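Local atomic coordinates of DUF1904 domain-containing protein (Sebaldella termitidis, PDB entry 4M1A), a protein that is of unknown function but belongs to the MIF (tautomerase-like) clan and assembles as a trimer of alpha/beta subunits. Residues L61-D66 and N94-N99; P2-R7 and D34-E39. All blocks are in the same frame, centred on the assembly; numbering follows the deposited sequence.

How the contacts relate
From the N terminus, segment 2-7, mostly strand 3-7, comes first; the chain then passes through helices 11-17 and 21-29, and contact 2 closes this loop by laying 34-39 beside 2-7. Only afterwards does the chain reach 61-66, pass along helix 67-82 and return as strand 89-95, where 94-99 closes contact 1. The two loops therefore follow one another, neither enclosing nor crossing the other. In space they meet in one mixed sheet: strands 3-7 and 56-62 are antiparallel neighbours, with Leu61 N probably hydrogen-bonded to His3 O at 2.8 Å. Contact 1 closes the beta-alpha-beta unit 56-62, 67-82, 89-95, contact 2 pairs parallel strands 3-7 and 37-47, and both touch the second subunit.

Contact 1 of 2, residues L61-D66 and N94-N99; sequences LWFDRD and NPLIEN
Leu96 lies against the backbone of Trp62 and the ring of Phe63. Leu96 CB approaches the ring, 3.7 Å from Phe63 CE1. The next atom, Leu96 CG, turned away from its own carbonyl carbon (chi1 -66°), comes to 3.6 Å from Trp62 O. Of the two methyls, Leu96 CD1 passes over one face of the Phe63 ring and settles 3.7 Å from Trp62 CA, whereas Leu96 CD2 points back along the strand to Leu61 CB at 4.4 Å. The backbone of Leu96 is held as well: its N-H is hydrogen-bonded to Trp62 O at 2.8 Å, reaching that oxygen from above the carbonyl plane. One residue pair earlier, Trp62 N gives a nearly straight bond to Asn94 O (3.1 Å), and these two bonds carry the parallel pairing here. Beyond them the backbones are bridged by a water that accepts from Asp64 N and donates to Leu96 O.

On the other side of the Phe63 ring plane from Leu96 CD1 comes Glu98, whose side chain crosses the ring at about a right angle; Glu98 CG lies 3.5 Å from Phe63 CE1, with ring and carboxylate planes 70° apart. Were Phe63 an alanine, Leu96 CD1 would probably lose the ring over it and Glu98 CG its packing partner. Edge-to-face with Tyr101, the same ring also has support from the chain beyond Asn99. Asp64 accepts a weak bond from Trp62 NE1 but is paired chiefly with Arg70 of helix 67-82, on which the indole also packs. That helix connects the two parallel strands in a beta-alpha-beta crossover, and Leu96 packs on Val92 of the second subunit.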
# COMPACT_ATOMS: atom_id res chain seq x y z
N LEU A 61 8.32 -4.96 -3.03
CA LEU A 61 8.16 -4.24 -4.32
C LEU A 61 9.47 -4.26 -5.04
O LEU A 61 10.48 -3.72 -4.57
CB LEU A 61 7.71 -2.78 -4.07
CG LEU A 61 6.31 -2.52 -3.57
CD1 LEU A 61 6.12 -2.96 -2.13
CD2 LEU A 61 5.99 -1.01 -3.69
N TRP A 62 9.49 -4.90 -6.24
CA TRP A 62 10.74 -5.03 -6.97
C TRP A 62 10.51 -5.23 -8.45
O TRP A 62 9.36 -5.51 -8.89
CB TRP A 62 11.57 -6.19 -6.42
CG TRP A 62 11.03 -7.58 -6.60
CD1 TRP A 62 9.84 -7.99 -7.13
CD2 TRP A 62 11.76 -8.76 -6.34
NE1 TRP A 62 9.80 -9.39 -7.18
CE2 TRP A 62 10.96 -9.86 -6.66
CE3 TRP A 62 13.05 -8.98 -5.76
CZ2 TRP A 62 11.41 -11.20 -6.49
CZ3 TRP A 62 13.49 -10.28 -5.64
CH2 TRP A 62 12.67 -11.36 -5.96
N PHE A 63 11.59 -5.10 -9.21
CA PHE A 63 11.63 -5.59 -10.60
C PHE A 63 11.71 -7.13 -10.49
O PHE A 63 12.59 -7.68 -9.85
CB PHE A 63 12.76 -4.94 -11.42
CG PHE A 63 12.62 -3.44 -11.52
CD1 PHE A 63 11.54 -2.89 -12.13
CD2 PHE A 63 13.56 -2.59 -10.99
CE1 PHE A 63 11.39 -1.51 -12.18
CE2 PHE A 63 13.43 -1.21 -11.07
CZ PHE A 63 12.32 -0.67 -11.64
N ASP A 64 10.75 -7.80 -11.10
CA ASP A 64 10.55 -9.20 -10.80
C ASP A 64 11.75 -10.00 -11.22
O ASP A 64 12.43 -9.66 -12.16
CB ASP A 64 9.33 -9.77 -11.50
CG ASP A 64 8.89 -11.13 -10.91
OD1 ASP A 64 9.14 -11.46 -9.69
OD2 ASP A 64 8.24 -11.83 -11.71
N ARG A 65 11.98 -11.05 -10.46
CA ARG A 65 13.04 -11.99 -10.72
C ARG A 65 12.39 -13.34 -10.74
O ARG A 65 11.19 -13.47 -10.50
CB ARG A 65 14.07 -11.90 -9.62
CG ARG A 65 15.12 -10.85 -9.88
CD ARG A 65 15.37 -10.12 -8.62
NE ARG A 65 16.40 -9.10 -8.76
CZ ARG A 65 16.25 -7.80 -8.55
NH1 ARG A 65 15.07 -7.24 -8.28
NH2 ARG A 65 17.31 -7.02 -8.68
N ASP A 66 13.14 -14.37 -11.00
CA ASP A 66 12.51 -15.61 -11.16
C ASP A 66 12.11 -16.12 -9.83
O ASP A 66 12.45 -15.49 -8.77
CB ASP A 66 13.37 -16.61 -11.95
CG ASP A 66 14.81 -16.75 -11.43
OD1 ASP A 66 15.10 -16.67 -10.20
OD2 ASP A 66 15.65 -16.96 -12.31
N ASN A 94 5.35 -7.85 -5.43
CA ASN A 94 4.65 -6.88 -6.34
C ASN A 94 5.65 -6.42 -7.40
O ASN A 94 6.60 -5.74 -7.10
CB ASN A 94 4.10 -5.70 -5.55
CG ASN A 94 2.98 -6.12 -4.56
OD1 ASN A 94 3.09 -5.96 -3.34
ND2 ASN A 94 1.95 -6.77 -5.10
N PRO A 95 5.46 -6.83 -8.64
CA PRO A 95 6.40 -6.54 -9.73
C PRO A 95 6.17 -5.08 -10.14
O PRO A 95 5.04 -4.66 -10.29
CB PRO A 95 6.02 -7.52 -10.86
CG PRO A 95 4.72 -8.13 -10.47
CD PRO A 95 4.31 -7.65 -9.07
N LEU A 96 7.24 -4.35 -10.25
CA LEU A 96 7.24 -2.97 -10.67
C LEU A 96 7.44 -2.98 -12.15
O LEU A 96 8.11 -3.81 -12.66
CB LEU A 96 8.41 -2.22 -10.06
CG LEU A 96 8.37 -2.07 -8.55
CD1 LEU A 96 9.76 -1.63 -8.13
CD2 LEU A 96 7.30 -1.12 -8.10
N ILE A 97 6.95 -1.95 -12.80
CA ILE A 97 7.08 -1.78 -14.22
C ILE A 97 8.07 -0.65 -14.45
O ILE A 97 7.86 0.45 -13.93
CB ILE A 97 5.66 -1.53 -14.82
CG1 ILE A 97 4.87 -2.85 -14.78
CG2 ILE A 97 5.75 -1.08 -16.29
CD1 ILE A 97 3.36 -2.62 -14.89
N GLU A 98 9.14 -0.88 -15.24
CA GLU A 98 10.27 0.05 -15.33
C GLU A 98 9.85 1.45 -15.81
O GLU A 98 10.34 2.46 -15.28
CB GLU A 98 11.43 -0.49 -16.25
CG GLU A 98 12.21 -1.64 -15.62
CD GLU A 98 13.37 -2.17 -16.45
OE1 GLU A 98 14.00 -1.41 -17.23
OE2 GLU A 98 13.69 -3.38 -16.29
N ASN A 99 8.92 1.51 -16.77
CA ASN A 99 8.52 2.80 -17.26
C ASN A 99 7.52 3.49 -16.33
O ASN A 99 7.08 4.59 -16.61
CB ASN A 99 8.05 2.76 -18.73
CG ASN A 99 6.67 2.21 -18.92
OD1 ASN A 99 5.99 1.70 -18.01
ND2 ASN A 99 6.25 2.26 -20.18
O HOH W 1 9.06 -6.37 -12.78

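Contact 2 of 2, residues P2-R7 and D34-E39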
# COMPACT_ATOMS: atom_id res chain seq x y z
N PRO A 2 14.91 -2.87 -4.37
CA PRO A 2 13.63 -3.36 -3.83
C PRO A 2 13.18 -2.67 -2.55
O PRO A 2 13.99 -2.21 -1.76
CB PRO A 2 13.89 -4.86 -3.55
CG PRO A 2 15.01 -5.17 -4.52
CD PRO A 2 15.88 -3.98 -4.43
N HIS A 3 11.89 -2.66 -2.37
CA HIS A 3 11.26 -2.01 -1.22
C HIS A 3 10.46 -2.99 -0.41
O HIS A 3 9.51 -3.58 -0.92
CB HIS A 3 10.35 -0.86 -1.69
CG HIS A 3 11.05 0.08 -2.59
ND1 HIS A 3 12.02 0.97 -2.14
CD2 HIS A 3 10.99 0.24 -3.92
CE1 HIS A 3 12.52 1.62 -3.17
NE2 HIS A 3 11.90 1.20 -4.26
N ILE A 4 10.88 -3.22 0.84
CA ILE A 4 10.27 -4.26 1.66
C ILE A 4 9.44 -3.50 2.70
O ILE A 4 9.97 -2.54 3.37
CB ILE A 4 11.35 -5.05 2.45
CG1 ILE A 4 12.35 -5.84 1.57
CG2 ILE A 4 10.74 -6.06 3.37
CD1 ILE A 4 12.25 -5.87 0.15
N ARG A 5 8.17 -3.91 2.90
CA ARG A 5 7.32 -3.35 3.90
C ARG A 5 6.75 -4.37 4.79
O ARG A 5 6.24 -5.38 4.31
CB ARG A 5 6.13 -2.60 3.26
CG ARG A 5 6.62 -1.53 2.34
CD ARG A 5 5.47 -0.99 1.54
NE ARG A 5 5.96 0.06 0.64
CZ ARG A 5 5.24 0.62 -0.33
NH1 ARG A 5 3.97 0.27 -0.54
NH2 ARG A 5 5.81 1.57 -1.03
N VAL A 6 6.78 -4.09 6.09
CA VAL A 6 6.31 -5.05 7.08
C VAL A 6 5.20 -4.42 7.90
O VAL A 6 5.36 -3.33 8.45
CB VAL A 6 7.47 -5.52 8.04
CG1 VAL A 6 6.94 -6.58 8.96
CG2 VAL A 6 8.66 -6.12 7.28
N ARG A 7 4.11 -5.16 8.05
CA ARG A 7 3.03 -4.79 8.93
C ARG A 7 2.67 -5.93 9.80
O ARG A 7 3.03 -7.09 9.54
CB ARG A 7 1.78 -4.41 8.15
CG ARG A 7 1.14 -5.48 7.32
CD ARG A 7 0.04 -4.90 6.42
NE ARG A 7 0.66 -4.20 5.32
CZ ARG A 7 0.18 -3.11 4.79
NH1 ARG A 7 -0.97 -2.66 5.28
NH2 ARG A 7 0.83 -2.43 3.82
N ASP A 34 22.64 -1.73 -1.11
CA ASP A 34 22.09 -0.32 -1.05
C ASP A 34 20.84 -0.10 -1.84
O ASP A 34 20.22 0.92 -1.68
CB ASP A 34 23.14 0.68 -1.57
CG ASP A 34 24.04 1.17 -0.49
OD1 ASP A 34 23.63 1.11 0.71
OD2 ASP A 34 25.18 1.61 -0.81
N TRP A 35 20.45 -1.02 -2.70
CA TRP A 35 19.20 -0.83 -3.43
C TRP A 35 17.95 -1.22 -2.61
O TRP A 35 16.85 -1.09 -3.10
CB TRP A 35 19.22 -1.62 -4.67
CG TRP A 35 20.11 -1.10 -5.71
CD1 TRP A 35 21.06 -0.12 -5.60
CD2 TRP A 35 20.16 -1.58 -7.06
NE1 TRP A 35 21.71 0.03 -6.83
CE2 TRP A 35 21.18 -0.85 -7.72
CE3 TRP A 35 19.45 -2.56 -7.76
CZ2 TRP A 35 21.52 -1.09 -9.07
CZ3 TRP A 35 19.79 -2.79 -9.10
CH2 TRP A 35 20.82 -2.05 -9.73
N PHE A 36 18.13 -1.72 -1.40
CA PHE A 36 17.00 -2.17 -0.57
C PHE A 36 16.58 -1.11 0.38
O PHE A 36 17.46 -0.47 1.02
CB PHE A 36 17.37 -3.50 0.19
CG PHE A 36 17.49 -4.67 -0.71
CD1 PHE A 36 18.68 -4.90 -1.44
CD2 PHE A 36 16.42 -5.49 -0.92
CE1 PHE A 36 18.75 -5.99 -2.31
CE2 PHE A 36 16.50 -6.54 -1.80
CZ PHE A 36 17.69 -6.80 -2.50
N THR A 37 15.24 -0.90 0.54
CA THR A 37 14.69 -0.14 1.65
C THR A 37 13.75 -1.07 2.44
O THR A 37 13.22 -2.07 1.91
CB THR A 37 13.89 1.13 1.16
OG1 THR A 37 12.75 0.67 0.45
CG2 THR A 37 14.70 2.03 0.29
N PHE A 38 13.59 -0.76 3.72
CA PHE A 38 12.76 -1.51 4.64
C PHE A 38 11.92 -0.54 5.44
O PHE A 38 12.47 0.47 5.99
CB PHE A 38 13.62 -2.32 5.59
CG PHE A 38 14.64 -3.17 4.91
CD1 PHE A 38 14.32 -4.47 4.51
CD2 PHE A 38 15.90 -2.66 4.65
CE1 PHE A 38 15.28 -5.25 3.84
CE2 PHE A 38 16.84 -3.44 4.02
CZ PHE A 38 16.50 -4.72 3.59
N GLU A 39 10.65 -0.87 5.57
CA GLU A 39 9.74 -0.06 6.40
C GLU A 39 8.91 -0.88 7.32
O GLU A 39 8.42 -1.97 6.96
CB GLU A 39 8.73 0.63 5.50
CG GLU A 39 9.31 1.59 4.60
CD GLU A 39 8.28 2.01 3.54
OE1 GLU A 39 7.32 2.76 3.93
OE2 GLU A 39 8.45 1.60 2.35
O HOH W 2 10.52 -0.02 1.85
O HOH W 3 8.66 2.02 -0.21
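Pro2 lays its ring over one face of Phe36, with Pro2 CD 3.7 Å from the ring centroid and 11° off the normal, a CH-pi contact. Pro2 CG leans toward the rim, 3.4 Å from Phe36 CE2. Ile4, on the same face of the sheet as Phe38, runs alongside it with CB 3.7 Å from Phe38 CD1, and both phenylalanines continue this apolar layer onto Leu25 of helix 21-29.

The face of His3, Thr37, Arg5 and Glu39 is polar. His3 ND1 donates to Thr37 OG1 at 2.7 Å, and the hydroxyl oxygen lies in the imidazole plane. Thr37 can offer it there because OG1 stands between its backbone N and carbonyl carbon (chi1 66°), while its proton goes to a water that in turn donates to Ile4 O and Glu39 OE2. A second water donates to Glu39 OE2 and accepts from Arg5 NH2, supplementing a salt bridge whose Arg5 NE to Glu39 OE2 hydrogen bond, at 3.4 Å, is weak. The stronger partners lie in the second subunit: Glu59 there binds Arg5 NH1, and Thr43 and Arg7 there take Glu39 OE1. Glu39 and Glu59 of the second subunit would probably offset the close approach of Arg5 to Arg7 of that subunit and so fix the buried groups.

Four backbone bonds join the strands in parallel, from Thr37 N to Pro2 O at 2.9 Å through to Val6 N and Glu39 O. Acylated by Met1 through a cis peptide bond, Pro2 N carries no proton, and its 2.9 Å approach to Trp35 O is not a hydrogen bond. Parallel strands linked by helices, with a proline heading the first and Phe38 and Glu39 extending the sheet antiparallel into the next subunit, are consistent with the trimeric MIF-type fold.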